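Local atomic coordinates of unsaturated glucuronyl hydrolase (Streptococcus agalactiae, PDB entry 2ZZR), a protein that hydrolyses unsaturated disaccharides of hyaluronan, chondroitin and heparin, releasing the 4,5-unsaturated uronic acid. Residues Tyr50-Thr55 with Lys61-Thr66; Ser99-Ile104 with Ala135-Ile140; Arg246-Gly251 with Thr275-Asn280; Leu257-Met262 with Gln266-Phe271. One frame throughout, in Å; residues are numbered along the deposited sequence.

Contact 1 (Tyr50-Thr55 with Lys61-Thr66)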
loop_
_atom_site.group_PDB
_atom_site.type_symbol
_atom_site.label_atom_id
_atom_site.label_comp_id
_atom_site.label_asym_id
_atom_site.label_seq_id
_atom_site.Cartn_x
_atom_site.Cartn_y
_atom_site.Cartn_z
ATOM N N TYR A 50 -14.349 -13.513 2.639
ATOM C CA TYR A 50 -13.511 -12.311 2.734
ATOM C C TYR A 50 -14.313 -11.041 2.984
ATOM O O TYR A 50 -15.480 -10.956 2.588
ATOM C CB TYR A 50 -12.679 -12.149 1.445
ATOM C CG TYR A 50 -11.772 -13.317 1.161
ATOM C CD1 TYR A 50 -12.259 -14.467 0.532
ATOM C CD2 TYR A 50 -10.425 -13.287 1.532
ATOM C CE1 TYR A 50 -11.434 -15.556 0.286
ATOM C CE2 TYR A 50 -9.588 -14.373 1.281
ATOM C CZ TYR A 50 -10.102 -15.502 0.662
ATOM O OH TYR A 50 -9.286 -16.581 0.413
ATOM N N PRO A 51 -13.692 -10.039 3.639
ATOM C CA PRO A 51 -14.333 -8.734 3.737
ATOM C C PRO A 51 -14.440 -8.110 2.357
ATOM O O PRO A 51 -13.585 -8.360 1.499
ATOM C CB PRO A 51 -13.357 -7.913 4.592
ATOM C CG PRO A 51 -12.052 -8.625 4.499
ATOM C CD PRO A 51 -12.383 -10.072 4.320
ATOM N N THR A 52 -15.493 -7.322 2.148
ATOM C CA THR A 52 -15.573 -6.448 0.983
ATOM C C THR A 52 -14.457 -5.398 1.097
ATOM O O THR A 52 -13.920 -5.191 2.190
ATOM C CB THR A 52 -16.947 -5.738 0.896
ATOM O OG1 THR A 52 -17.291 -5.183 2.175
ATOM C CG2 THR A 52 -18.022 -6.723 0.459
ATOM N N PRO A 53 -14.079 -4.758 -0.033
ATOM C CA PRO A 53 -13.043 -3.716 -0.003
ATOM C C PRO A 53 -13.225 -2.703 1.123
ATOM O O PRO A 53 -12.260 -2.402 1.834
ATOM C CB PRO A 53 -13.186 -3.049 -1.377
ATOM C CG PRO A 53 -13.613 -4.175 -2.258
ATOM C CD PRO A 53 -14.559 -5.003 -1.409
ATOM N N ALA A 54 -14.447 -2.195 1.286
ATOM C CA ALA A 54 -14.753 -1.227 2.330
ATOM C C ALA A 54 -15.968 -1.652 3.150
ATOM O O ALA A 54 -16.727 -2.542 2.742
ATOM C CB ALA A 54 -14.982 0.156 1.721
ATOM N N THR A 55 -16.136 -1.013 4.305
ATOM C CA THR A 55 -17.279 -1.265 5.178
ATOM C C THR A 55 -18.496 -0.472 4.700
ATOM O O THR A 55 -18.372 0.444 3.876
ATOM C CB THR A 55 -16.974 -0.876 6.640
ATOM O OG1 THR A 55 -16.697 0.526 6.718
ATOM C CG2 THR A 55 -15.777 -1.672 7.201
ATOM N N LYS A 61 -19.267 -6.203 4.522
ATOM C CA LYS A 61 -20.032 -7.310 3.979
ATOM C C LYS A 61 -19.077 -8.462 3.679
ATOM O O LYS A 61 -17.851 -8.303 3.750
ATOM C CB LYS A 61 -20.827 -6.878 2.738
ATOM C CG LYS A 61 -22.051 -6.037 3.084
ATOM C CD LYS A 61 -22.715 -5.429 1.854
ATOM C CE LYS A 61 -23.756 -4.414 2.281
ATOM N NZ LYS A 61 -24.336 -3.691 1.117
ATOM N N VAL A 62 -19.643 -9.621 3.360
ATOM C CA VAL A 62 -18.870 -10.833 3.113
ATOM C C VAL A 62 -18.897 -11.167 1.624
ATOM O O VAL A 62 -19.961 -11.110 0.992
ATOM C CB VAL A 62 -19.423 -12.025 3.937
ATOM C CG1 VAL A 62 -18.551 -13.247 3.757
ATOM C CG2 VAL A 62 -19.522 -11.656 5.414
ATOM N N MET A 63 -17.734 -11.511 1.071
ATOM C CA MET A 63 -17.609 -11.775 -0.363
ATOM C C MET A 63 -16.661 -12.930 -0.677
ATOM O O MET A 63 -15.899 -13.377 0.186
ATOM C CB MET A 63 -17.152 -10.507 -1.093
ATOM C CG MET A 63 -15.668 -10.187 -0.907
ATOM S SD MET A 63 -15.084 -8.979 -2.114
ATOM C CE MET A 63 -15.281 -9.910 -3.635
ATOM N N ASP A 64 -16.693 -13.394 -1.925
ATOM C CA ASP A 64 -15.794 -14.451 -2.365
ATOM C C ASP A 64 -14.433 -13.884 -2.785
ATOM O O ASP A 64 -14.155 -12.698 -2.568
ATOM C CB ASP A 64 -16.432 -15.303 -3.476
ATOM C CG ASP A 64 -16.734 -14.511 -4.748
ATOM O OD1 ASP A 64 -16.376 -13.316 -4.847
ATOM O OD2 ASP A 64 -17.333 -15.104 -5.670
ATOM N N ASN A 65 -13.594 -14.736 -3.372
ATOM C CA ASN A 65 -12.228 -14.362 -3.727
ATOM C C ASN A 65 -12.110 -13.862 -5.168
ATOM O O ASN A 65 -11.493 -14.513 -6.016
ATOM C CB ASN A 65 -11.263 -15.531 -3.467
ATOM C CG ASN A 65 -9.814 -15.080 -3.343
ATOM O OD1 ASN A 65 -9.498 -13.903 -3.531
ATOM N ND2 ASN A 65 -8.924 -16.019 -3.021
ATOM N N THR A 66 -12.692 -12.692 -5.432
ATOM C CA THR A 66 -12.751 -12.158 -6.797
ATOM C C THR A 66 -12.469 -10.653 -6.886
ATOM O O THR A 66 -12.600 -10.064 -7.957
ATOM C CB THR A 66 -14.130 -12.431 -7.454
ATOM O OG1 THR A 66 -15.152 -11.801 -6.680
ATOM C CG2 THR A 66 -14.409 -13.935 -7.563
#

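Contact 2 (Ser99-Ile104 with Ala135-Ile140)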
loop_
_atom_site.group_PDB
_atom_site.type_symbol
_atom_site.label_atom_id
_atom_site.label_comp_id
_atom_site.label_asym_id
_atom_site.label_seq_id
_atom_site.Cartn_x
_atom_site.Cartn_y
_atom_site.Cartn_z
ATOM N N SER A 99 -7.072 -21.059 -1.491
ATOM C CA SER A 99 -8.043 -20.340 -2.315
ATOM C C SER A 99 -7.349 -19.466 -3.362
ATOM O O SER A 99 -7.768 -19.425 -4.518
ATOM C CB SER A 99 -8.966 -19.487 -1.439
ATOM O OG SER A 99 -9.833 -18.681 -2.223
ATOM N N PHE A 100 -6.294 -18.761 -2.956
ATOM C CA PHE A 100 -5.501 -17.972 -3.907
ATOM C C PHE A 100 -4.822 -18.844 -4.962
ATOM O O PHE A 100 -4.746 -18.468 -6.129
ATOM C CB PHE A 100 -4.489 -17.077 -3.176
ATOM C CG PHE A 100 -5.112 -15.870 -2.534
ATOM C CD1 PHE A 100 -5.277 -15.803 -1.156
ATOM C CD2 PHE A 100 -5.551 -14.802 -3.312
ATOM C CE1 PHE A 100 -5.863 -14.694 -0.554
ATOM C CE2 PHE A 100 -6.141 -13.689 -2.726
ATOM C CZ PHE A 100 -6.300 -13.631 -1.344
ATOM N N LEU A 101 -4.338 -20.012 -4.553
ATOM C CA LEU A 101 -3.783 -20.974 -5.496
ATOM C C LEU A 101 -4.847 -21.424 -6.498
ATOM O O LEU A 101 -4.580 -21.508 -7.700
ATOM C CB LEU A 101 -3.180 -22.177 -4.757
ATOM C CG LEU A 101 -2.436 -23.239 -5.584
ATOM C CD1 LEU A 101 -1.496 -22.654 -6.644
ATOM C CD2 LEU A 101 -1.671 -24.174 -4.656
ATOM N N ASN A 102 -6.052 -21.702 -6.006
ATOM C CA ASN A 102 -7.173 -22.034 -6.890
ATOM C C ASN A 102 -7.478 -20.903 -7.877
ATOM O O ASN A 102 -7.715 -21.141 -9.068
ATOM C CB ASN A 102 -8.427 -22.363 -6.084
ATOM C CG ASN A 102 -9.628 -22.660 -6.974
ATOM O OD1 ASN A 102 -10.466 -21.791 -7.219
ATOM N ND2 ASN A 102 -9.693 -23.881 -7.484
ATOM N N ARG A 103 -7.464 -19.674 -7.365
ATOM C CA ARG A 103 -7.777 -18.489 -8.161
ATOM C C ARG A 103 -6.814 -18.290 -9.339
ATOM O O ARG A 103 -7.246 -17.961 -10.451
ATOM C CB ARG A 103 -7.823 -17.244 -7.267
ATOM C CG ARG A 103 -8.328 -16.000 -7.985
ATOM C CD ARG A 103 -8.504 -14.837 -7.037
ATOM N NE ARG A 103 -8.877 -13.622 -7.762
ATOM C CZ ARG A 103 -9.085 -12.438 -7.197
ATOM N NH1 ARG A 103 -8.980 -12.282 -5.877
ATOM N NH2 ARG A 103 -9.409 -11.399 -7.957
ATOM N N ILE A 104 -5.517 -18.489 -9.105
ATOM C CA ILE A 104 -4.540 -18.347 -10.189
ATOM C C ILE A 104 -4.547 -19.555 -11.143
ATOM O O ILE A 104 -4.457 -19.387 -12.361
ATOM C CB ILE A 104 -3.102 -17.957 -9.683
ATOM C CG1 ILE A 104 -2.139 -17.731 -10.855
ATOM C CG2 ILE A 104 -2.533 -18.987 -8.707
ATOM C CD1 ILE A 104 -2.464 -16.526 -11.715
ATOM N N ALA A 135 2.194 -21.959 -1.220
ATOM C CA ALA A 135 2.255 -20.494 -1.148
ATOM C C ALA A 135 3.273 -19.940 -2.154
ATOM O O ALA A 135 3.007 -18.943 -2.836
ATOM C CB ALA A 135 2.584 -20.038 0.271
ATOM N N LEU A 136 4.428 -20.598 -2.253
ATOM C CA LEU A 136 5.429 -20.247 -3.251
ATOM C C LEU A 136 4.902 -20.453 -4.672
ATOM O O LEU A 136 5.056 -19.586 -5.527
ATOM C CB LEU A 136 6.723 -21.040 -3.035
ATOM C CG LEU A 136 7.868 -20.803 -4.026
ATOM C CD1 LEU A 136 8.310 -19.337 -4.037
ATOM C CD2 LEU A 136 9.054 -21.720 -3.721
ATOM N N GLU A 137 4.280 -21.607 -4.908
ATOM C CA GLU A 137 3.721 -21.944 -6.214
ATOM C C GLU A 137 2.729 -20.875 -6.680
ATOM O O GLU A 137 2.807 -20.401 -7.813
ATOM C CB GLU A 137 3.034 -23.309 -6.147
ATOM C CG GLU A 137 2.442 -23.782 -7.466
ATOM C CD GLU A 137 1.617 -25.049 -7.317
ATOM O OE1 GLU A 137 0.855 -25.365 -8.252
ATOM O OE2 GLU A 137 1.716 -25.719 -6.265
ATOM N N ALA A 138 1.811 -20.501 -5.795
ATOM C CA ALA A 138 0.808 -19.478 -6.103
ATOM C C ALA A 138 1.471 -18.138 -6.414
ATOM O O ALA A 138 1.055 -17.432 -7.336
ATOM C CB ALA A 138 -0.176 -19.331 -4.956
ATOM N N THR A 139 2.505 -17.799 -5.646
ATOM C CA THR A 139 3.241 -16.544 -5.847
ATOM C C THR A 139 3.890 -16.471 -7.236
ATOM O O THR A 139 3.741 -15.468 -7.947
ATOM C CB THR A 139 4.312 -16.328 -4.742
ATOM O OG1 THR A 139 3.679 -16.237 -3.459
ATOM C CG2 THR A 139 5.087 -15.052 -4.999
ATOM N N ILE A 140 4.607 -17.527 -7.626
ATOM C CA ILE A 140 5.277 -17.544 -8.926
ATOM C C ILE A 140 4.261 -17.483 -10.067
ATOM O O ILE A 140 4.438 -16.723 -11.018
ATOM C CB ILE A 140 6.243 -18.750 -9.085
ATOM C CG1 ILE A 140 7.314 -18.726 -7.983
ATOM C CG2 ILE A 140 6.891 -18.755 -10.478
ATOM C CD1 ILE A 140 8.133 -17.435 -7.908
#

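Contact 3 (Arg246-Gly251 with Thr275-Asn280)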
loop_
_atom_site.group_PDB
_atom_site.type_symbol
_atom_site.label_atom_id
_atom_site.label_comp_id
_atom_site.label_asym_id
_atom_site.label_seq_id
_atom_site.Cartn_x
_atom_site.Cartn_y
_atom_site.Cartn_z
ATOM N N ARG A 246 -4.266 9.050 -1.092
ATOM C CA ARG A 246 -3.728 7.691 -1.175
ATOM C C ARG A 246 -2.728 7.500 -2.320
ATOM O O ARG A 246 -1.758 6.752 -2.181
ATOM C CB ARG A 246 -4.835 6.633 -1.199
ATOM C CG ARG A 246 -4.274 5.217 -1.042
ATOM C CD ARG A 246 -5.330 4.214 -0.621
ATOM N NE ARG A 246 -6.383 4.056 -1.631
ATOM C CZ ARG A 246 -7.624 4.523 -1.509
ATOM N NH1 ARG A 246 -7.986 5.192 -0.425
ATOM N NH2 ARG A 246 -8.513 4.313 -2.477
ATOM N N GLY A 247 -2.939 8.198 -3.434
ATOM C CA GLY A 247 -1.993 8.158 -4.547
ATOM C C GLY A 247 -0.610 8.614 -4.120
ATOM O O GLY A 247 0.393 7.998 -4.481
ATOM N N GLN A 248 -0.573 9.693 -3.341
ATOM C CA GLN A 248 0.665 10.202 -2.758
ATOM C C GLN A 248 1.314 9.122 -1.885
ATOM O O GLN A 248 2.519 8.883 -1.976
ATOM C CB GLN A 248 0.390 11.476 -1.948
ATOM C CG GLN A 248 1.624 12.321 -1.626
ATOM C CD GLN A 248 2.292 12.940 -2.865
ATOM O OE1 GLN A 248 3.475 13.293 -2.828
ATOM N NE2 GLN A 248 1.540 13.088 -3.947
ATOM N N ALA A 249 0.499 8.467 -1.060
ATOM C CA ALA A 249 0.978 7.401 -0.174
ATOM C C ALA A 249 1.506 6.173 -0.914
ATOM O O ALA A 249 2.470 5.558 -0.465
ATOM C CB ALA A 249 -0.102 7.002 0.822
ATOM N N TRP A 250 0.891 5.812 -2.042
ATOM C CA TRP A 250 1.415 4.704 -2.845
ATOM C C TRP A 250 2.847 5.000 -3.292
ATOM O O TRP A 250 3.676 4.100 -3.345
ATOM C CB TRP A 250 0.555 4.434 -4.081
ATOM C CG TRP A 250 -0.826 3.859 -3.840
ATOM C CD1 TRP A 250 -1.979 4.241 -4.471
ATOM C CD2 TRP A 250 -1.198 2.796 -2.936
ATOM N NE1 TRP A 250 -3.041 3.495 -4.018
ATOM C CE2 TRP A 250 -2.593 2.601 -3.077
ATOM C CE3 TRP A 250 -0.493 2.001 -2.017
ATOM C CZ2 TRP A 250 -3.303 1.638 -2.335
ATOM C CZ3 TRP A 250 -1.201 1.035 -1.278
ATOM C CH2 TRP A 250 -2.594 0.869 -1.442
ATOM N N GLY A 251 3.127 6.263 -3.617
ATOM C CA GLY A 251 4.483 6.688 -3.949
ATOM C C GLY A 251 5.407 6.594 -2.743
ATOM O O GLY A 251 6.506 6.035 -2.835
ATOM N N THR A 275 7.306 12.595 0.173
ATOM C CA THR A 275 6.983 12.528 1.592
ATOM C C THR A 275 6.839 13.926 2.188
ATOM O O THR A 275 5.910 14.178 2.962
ATOM C CB THR A 275 8.025 11.680 2.356
ATOM O OG1 THR A 275 8.094 10.387 1.740
ATOM C CG2 THR A 275 7.641 11.514 3.814
ATOM N N ASN A 276 7.731 14.838 1.811
ATOM C CA ASN A 276 7.657 16.203 2.336
ATOM C C ASN A 276 6.377 16.876 1.860
ATOM O O ASN A 276 5.742 17.596 2.614
ATOM C CB ASN A 276 8.883 17.024 1.946
ATOM C CG ASN A 276 10.160 16.506 2.590
ATOM O OD1 ASN A 276 10.139 15.497 3.301
ATOM N ND2 ASN A 276 11.277 17.191 2.343
ATOM N N TYR A 277 6.001 16.603 0.616
ATOM C CA TYR A 277 4.752 17.108 0.044
ATOM C C TYR A 277 3.559 16.654 0.890
ATOM O O TYR A 277 2.684 17.453 1.240
ATOM C CB TYR A 277 4.624 16.614 -1.392
ATOM C CG TYR A 277 3.397 17.107 -2.119
ATOM C CD1 TYR A 277 3.460 18.233 -2.943
ATOM C CD2 TYR A 277 2.179 16.437 -1.999
ATOM C CE1 TYR A 277 2.325 18.687 -3.624
ATOM C CE2 TYR A 277 1.042 16.881 -2.674
ATOM C CZ TYR A 277 1.123 18.006 -3.476
ATOM O OH TYR A 277 -0.001 18.444 -4.145
ATOM N N PHE A 278 3.551 15.365 1.228
ATOM C CA PHE A 278 2.498 14.751 2.026
ATOM C C PHE A 278 2.485 15.361 3.424
ATOM O O PHE A 278 1.446 15.840 3.883
ATOM C CB PHE A 278 2.729 13.231 2.068
ATOM C CG PHE A 278 1.592 12.432 2.659
ATOM C CD1 PHE A 278 0.537 11.994 1.860
ATOM C CD2 PHE A 278 1.613 12.059 4.001
ATOM C CE1 PHE A 278 -0.508 11.228 2.400
ATOM C CE2 PHE A 278 0.573 11.291 4.549
ATOM C CZ PHE A 278 -0.484 10.875 3.744
ATOM N N LEU A 279 3.649 15.386 4.080
ATOM C CA LEU A 279 3.748 15.900 5.443
ATOM C C LEU A 279 3.246 17.337 5.541
ATOM O O LEU A 279 2.539 17.680 6.487
ATOM C CB LEU A 279 5.185 15.810 5.964
ATOM C CG LEU A 279 5.755 14.397 6.149
ATOM C CD1 LEU A 279 7.213 14.485 6.605
ATOM C CD2 LEU A 279 4.916 13.559 7.119
ATOM N N ASN A 280 3.604 18.155 4.549
ATOM C CA ASN A 280 3.243 19.578 4.537
ATOM C C ASN A 280 1.747 19.829 4.383
ATOM O O ASN A 280 1.258 20.927 4.682
ATOM C CB ASN A 280 4.019 20.315 3.445
ATOM C CG ASN A 280 5.468 20.550 3.822
ATOM O OD1 ASN A 280 5.837 20.451 4.989
ATOM N ND2 ASN A 280 6.293 20.870 2.837
#

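Contact 4 (Leu257-Met262 with Gln266-Phe271)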
loop_
_atom_site.group_PDB
_atom_site.type_symbol
_atom_site.label_atom_id
_atom_site.label_comp_id
_atom_site.label_asym_id
_atom_site.label_seq_id
_atom_site.Cartn_x
_atom_site.Cartn_y
_atom_site.Cartn_z
ATOM N N LEU A 257 10.188 0.584 -1.108
ATOM C CA LEU A 257 10.095 -0.853 -1.383
ATOM C C LEU A 257 10.945 -1.229 -2.601
ATOM O O LEU A 257 11.720 -2.187 -2.558
ATOM C CB LEU A 257 8.639 -1.286 -1.583
ATOM C CG LEU A 257 7.776 -1.375 -0.326
ATOM C CD1 LEU A 257 6.338 -1.667 -0.713
ATOM C CD2 LEU A 257 8.294 -2.457 0.625
ATOM N N SER A 258 10.829 -0.448 -3.672
ATOM C CA SER A 258 11.636 -0.676 -4.873
ATOM C C SER A 258 13.112 -0.371 -4.648
ATOM O O SER A 258 13.987 -1.048 -5.209
ATOM C CB SER A 258 11.103 0.157 -6.034
ATOM O OG SER A 258 9.763 -0.197 -6.299
ATOM N N TYR A 259 13.384 0.640 -3.829
ATOM C CA TYR A 259 14.766 1.005 -3.495
ATOM C C TYR A 259 15.535 -0.180 -2.895
ATOM O O TYR A 259 16.722 -0.366 -3.189
ATOM C CB TYR A 259 14.810 2.207 -2.549
ATOM C CG TYR A 259 16.214 2.524 -2.077
ATOM C CD1 TYR A 259 17.079 3.288 -2.858
ATOM C CD2 TYR A 259 16.685 2.031 -0.857
ATOM C CE1 TYR A 259 18.377 3.570 -2.424
ATOM C CE2 TYR A 259 17.978 2.300 -0.422
ATOM C CZ TYR A 259 18.819 3.065 -1.210
ATOM O OH TYR A 259 20.102 3.324 -0.777
ATOM N N ARG A 260 14.867 -0.980 -2.063
ATOM C CA ARG A 260 15.505 -2.182 -1.496
ATOM C C ARG A 260 16.198 -2.987 -2.581
ATOM O O ARG A 260 17.288 -3.516 -2.380
ATOM C CB ARG A 260 14.478 -3.118 -0.870
ATOM C CG ARG A 260 13.685 -2.583 0.291
ATOM C CD ARG A 260 12.662 -3.642 0.709
ATOM N NE ARG A 260 11.725 -3.948 -0.379
ATOM C CZ ARG A 260 11.040 -5.084 -0.501
ATOM N NH1 ARG A 260 11.176 -6.057 0.397
ATOM N NH2 ARG A 260 10.218 -5.253 -1.530
ATOM N N LYS A 261 15.534 -3.079 -3.728
ATOM C CA LYS A 261 15.910 -4.003 -4.783
ATOM C C LYS A 261 16.717 -3.345 -5.897
ATOM O O LYS A 261 17.260 -4.031 -6.777
ATOM C CB LYS A 261 14.651 -4.655 -5.357
ATOM C CG LYS A 261 13.723 -5.256 -4.306
ATOM C CD LYS A 261 14.428 -6.333 -3.481
ATOM C CE LYS A 261 13.511 -6.907 -2.409
ATOM N NZ LYS A 261 14.256 -7.937 -1.607
ATOM N N MET A 262 16.796 -2.022 -5.863
ATOM C CA MET A 262 17.413 -1.267 -6.953
ATOM C C MET A 262 18.585 -0.427 -6.482
ATOM O O MET A 262 19.556 -0.232 -7.227
ATOM C CB MET A 262 16.366 -0.389 -7.650
ATOM C CG MET A 262 15.301 -1.194 -8.357
ATOM S SD MET A 262 13.929 -0.206 -8.969
ATOM C CE MET A 262 14.763 0.826 -10.172
ATOM N N GLN A 266 18.672 8.125 -6.459
ATOM C CA GLN A 266 17.602 8.968 -7.018
ATOM C C GLN A 266 16.245 8.650 -6.371
ATOM O O GLN A 266 15.372 9.512 -6.280
ATOM C CB GLN A 266 17.482 8.767 -8.524
ATOM C CG GLN A 266 18.677 9.222 -9.330
ATOM C CD GLN A 266 18.459 9.023 -10.805
ATOM O OE1 GLN A 266 18.313 7.891 -11.278
ATOM N NE2 GLN A 266 18.433 10.118 -11.547
ATOM N N GLN A 267 16.073 7.401 -5.942
ATOM C CA GLN A 267 14.831 6.980 -5.299
ATOM C C GLN A 267 14.669 7.582 -3.907
ATOM O O GLN A 267 13.556 7.899 -3.480
ATOM C CB GLN A 267 14.758 5.456 -5.233
ATOM C CG GLN A 267 14.705 4.793 -6.595
ATOM C CD GLN A 267 14.852 3.290 -6.511
ATOM O OE1 GLN A 267 15.864 2.788 -6.031
ATOM N NE2 GLN A 267 13.849 2.560 -7.008
ATOM N N ILE A 268 15.778 7.737 -3.189
ATOM C CA ILE A 268 15.745 8.399 -1.890
ATOM C C ILE A 268 15.324 9.866 -2.067
ATOM O O ILE A 268 14.497 10.375 -1.314
ATOM C CB ILE A 268 17.098 8.257 -1.145
ATOM C CG1 ILE A 268 17.221 6.837 -0.562
ATOM C CG2 ILE A 268 17.239 9.314 -0.034
ATOM C CD1 ILE A 268 18.589 6.504 0.024
ATOM N N ILE A 269 15.877 10.533 -3.078
ATOM C CA ILE A 269 15.499 11.925 -3.346
ATOM C C ILE A 269 14.018 12.025 -3.747
ATOM O O ILE A 269 13.296 12.911 -3.268
ATOM C CB ILE A 269 16.438 12.588 -4.392
ATOM C CG1 ILE A 269 17.881 12.672 -3.856
ATOM C CG2 ILE A 269 15.933 13.979 -4.789
ATOM C CD1 ILE A 269 18.033 13.267 -2.464
ATOM N N LEU A 270 13.566 11.097 -4.584
ATOM C CA LEU A 270 12.160 11.048 -4.984
ATOM C C LEU A 270 11.255 10.825 -3.770
ATOM O O LEU A 270 10.202 11.462 -3.644
ATOM C CB LEU A 270 11.939 9.969 -6.041
ATOM C CG LEU A 270 10.668 10.126 -6.884
ATOM C CD1 LEU A 270 10.722 11.407 -7.738
ATOM C CD2 LEU A 270 10.469 8.913 -7.751
ATOM N N PHE A 271 11.680 9.932 -2.873
ATOM C CA PHE A 271 10.993 9.737 -1.593
ATOM C C PHE A 271 10.896 11.021 -0.789
ATOM O O PHE A 271 9.835 11.342 -0.257
ATOM C CB PHE A 271 11.690 8.667 -0.738
ATOM C CG PHE A 271 11.214 8.634 0.702
ATOM C CD1 PHE A 271 10.161 7.806 1.082
ATOM C CD2 PHE A 271 11.829 9.431 1.678
ATOM C CE1 PHE A 271 9.720 7.766 2.419
ATOM C CE2 PHE A 271 11.395 9.406 3.013
ATOM C CZ PHE A 271 10.336 8.570 3.381
#

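Contact 1 (Tyr50-Thr55 with Lys61-Thr66)
Thr52 OG1 is gripped twice: it donates within its own segment to Ala54 O, 2.8 Å away, and accepts from Lys61 N at 3.2 Å. The rotamer that sets OG1 between the backbone N and the carbonyl carbon (chi1 47°) lets it serve both, while methyl CG2 of Thr52 rests 3.6 Å from Lys61 CB. Beside it, Thr52 N donates to Lys61 O at 3.0 Å. Tyr50 and Met63 form an antiparallel hydrogen-bonded pair: Met63 N meets Tyr50 O at 2.8 Å, and Tyr50 N returns the bond to Met63 O at 2.9 Å. Met63 O also lies at the edge of the Tyr50 ring. On the face carrying these two residues, the Met63 side chain crosses that of Pro53 at about a right angle, SD lying 4.1 Å from Pro53 CD. The amide of Asn65 lies near the outer end of the tyrosine, its plane 34° from that of the ring, but bonds to Arg103 and Ser99. The backbone thus holds the hairpin strands 50-56 and 59-63 together, and the threonine hydroxyl ties the corner after Thr52 to the facing strand.

Contact 2 (Ser99-Ile104 with Ala135-Ile140)
Leu101 and Ala138 make the close part of this helix pairing, with their CA atoms only 4.9 Å apart. The methyl of Ala138 points at the facing helix and meets Leu101 at several places: CD1 of the leucine lies 4.0 Å from Ala138 CB, Leu101 CA is equally near it, and Leu101 CB only slightly farther. Ile104, one turn on from Leu101, adds its CG2 branch, which sits 4.1 Å from Ala138 O and 4.4 Å from Ala138 CB. With CG1 of the isoleucine anti to the backbone N (chi1 -176°), it is the short branch that is left to face the alanine. All three of these residues are buried.

The other flank is more open to solvent and buries less surface. There Glu137 runs out extended and crosses Leu101 at about a right angle, OE1 standing 3.9 Å from Leu101 CD1 and OE2 4.1 Å from Leu101 CD2, so the carboxylate lies against the two methyls of the leucine with no polar partner in segment 99-104. Its charge is met within its own helix, where OE1 forms a salt bridge with Lys141. The contact between the segments is therefore purely van der Waals, and modest in extent at 193 Å² summed over both sides.

Helix 115-130 intervenes in sequence between the two and touches Phe100, Arg103 and Ile104 from another side, while Thr139 faces helix 180-189. The short segments run in roughly the same direction, 34° apart with axes 9.1 Å from each other, an arrangement expected of alternate helices in an alpha barrel of the six-hairpin type, the architecture of glycoside hydrolase family 88.

Contact 3 (Arg246-Gly251 with Thr275-Asn280)
Gln248 packs against Phe278 and Tyr277, and these three buried residues form the contact between the two segments. The aliphatic contact belongs to the stem of the glutamine: CG comes to the edge of the Phe278 ring, close to its plane, 3.7 Å from Phe278 CD1, and Gln248 CB lies 3.8 Å from the same atom. The two side chains run antiparallel alongside each other. The second kind of contact is between the flat amide and the tyrosine. Gln248 sets out with CG anti to the backbone N (chi1 -163°) and bends at the next torsion, which brings its CD to 3.6 Å from Tyr277 CD2; the amide plane is inclined 33° to the ring. Polar bonding plays no part between the segments, and the tyrosine hydroxyl finds its partner in Ser243. A third interaction stays within helix 245-262, where Arg246 CG lies 3.5 Å above one face of the Trp250 ring. Both are substrate-binding residues and leave the helix on a side away from the packing with Tyr277 and Phe278. Beyond the pair, helix 304-318 touches Ala249, Trp250 and Phe278, helix 328-346 covers Thr275, Phe278 and Leu279, and helix 376-390 meets Arg246 and Trp250.

Contact 4 (Leu257-Met262 with Gln266-Phe271)
An antiparallel helical hairpin is closed here, near the short turn that joins helix 245-262 to helix 265-280; the segments run 168° apart with their axes 9.9 Å from each other. Tyr259 and Gln267 approach closest in the backbone, and Gln267 reaches across with an extended chain. Its OE1 comes within 3.3 Å of Tyr259 CA and 3.4 Å of Tyr259 CD1, the amide plane turned 56° from the ring, while the same oxygen accepts from Asp264 N in the turn. The other amide atom, Gln267 NE2, lies 3.4 Å from Met262 SD, where the two side chains cross at about a right angle. Tyr259 also receives Ile268 over one face: CG1 of Ile268 makes a CH-pi contact 4.2 Å from the ring centroid and 20° off its normal. The methyl CD1 of Ile268 continues to the outer end of the ring, 3.6 Å from Tyr259 OH. Having CG1 of the isoleucine anti to the carbonyl carbon sends this longer branch to the tyrosine. Outside the hairpin, Tyr320 meets Tyr259 edge-to-face and helix 304-318 touches Tyr259 and Ile268 through Met317, whereas helix 192-209 packs on Ser258, Met262 and Gln267.

Along the chain, contact 1 closes first, contact 2 follows, and contacts 3 and 4 come last, with contact 4 nested inside contact 3. Those two share helices 245-262 and 265-280: contact 4 pairs these helices near their turn, contact 3 pairs them about 15 Å away (between centres), beside substrate-binding Arg246 and Trp250. Contacts 1 and 2 have centres 19 Å apart and touch directly, since Asn65, just after the beta hairpin, probably hydrogen-bonds Ser99 and Arg103. Contact 3 lies across the chain's centre from contacts 1 and 2. Contacts 1 and 2 thus tie the beta hairpin to barrel helix 87-105; contacts 3 and 4 pair two barrel helices, and the Pro53 side chain lies about 9 Å from that of Arg246.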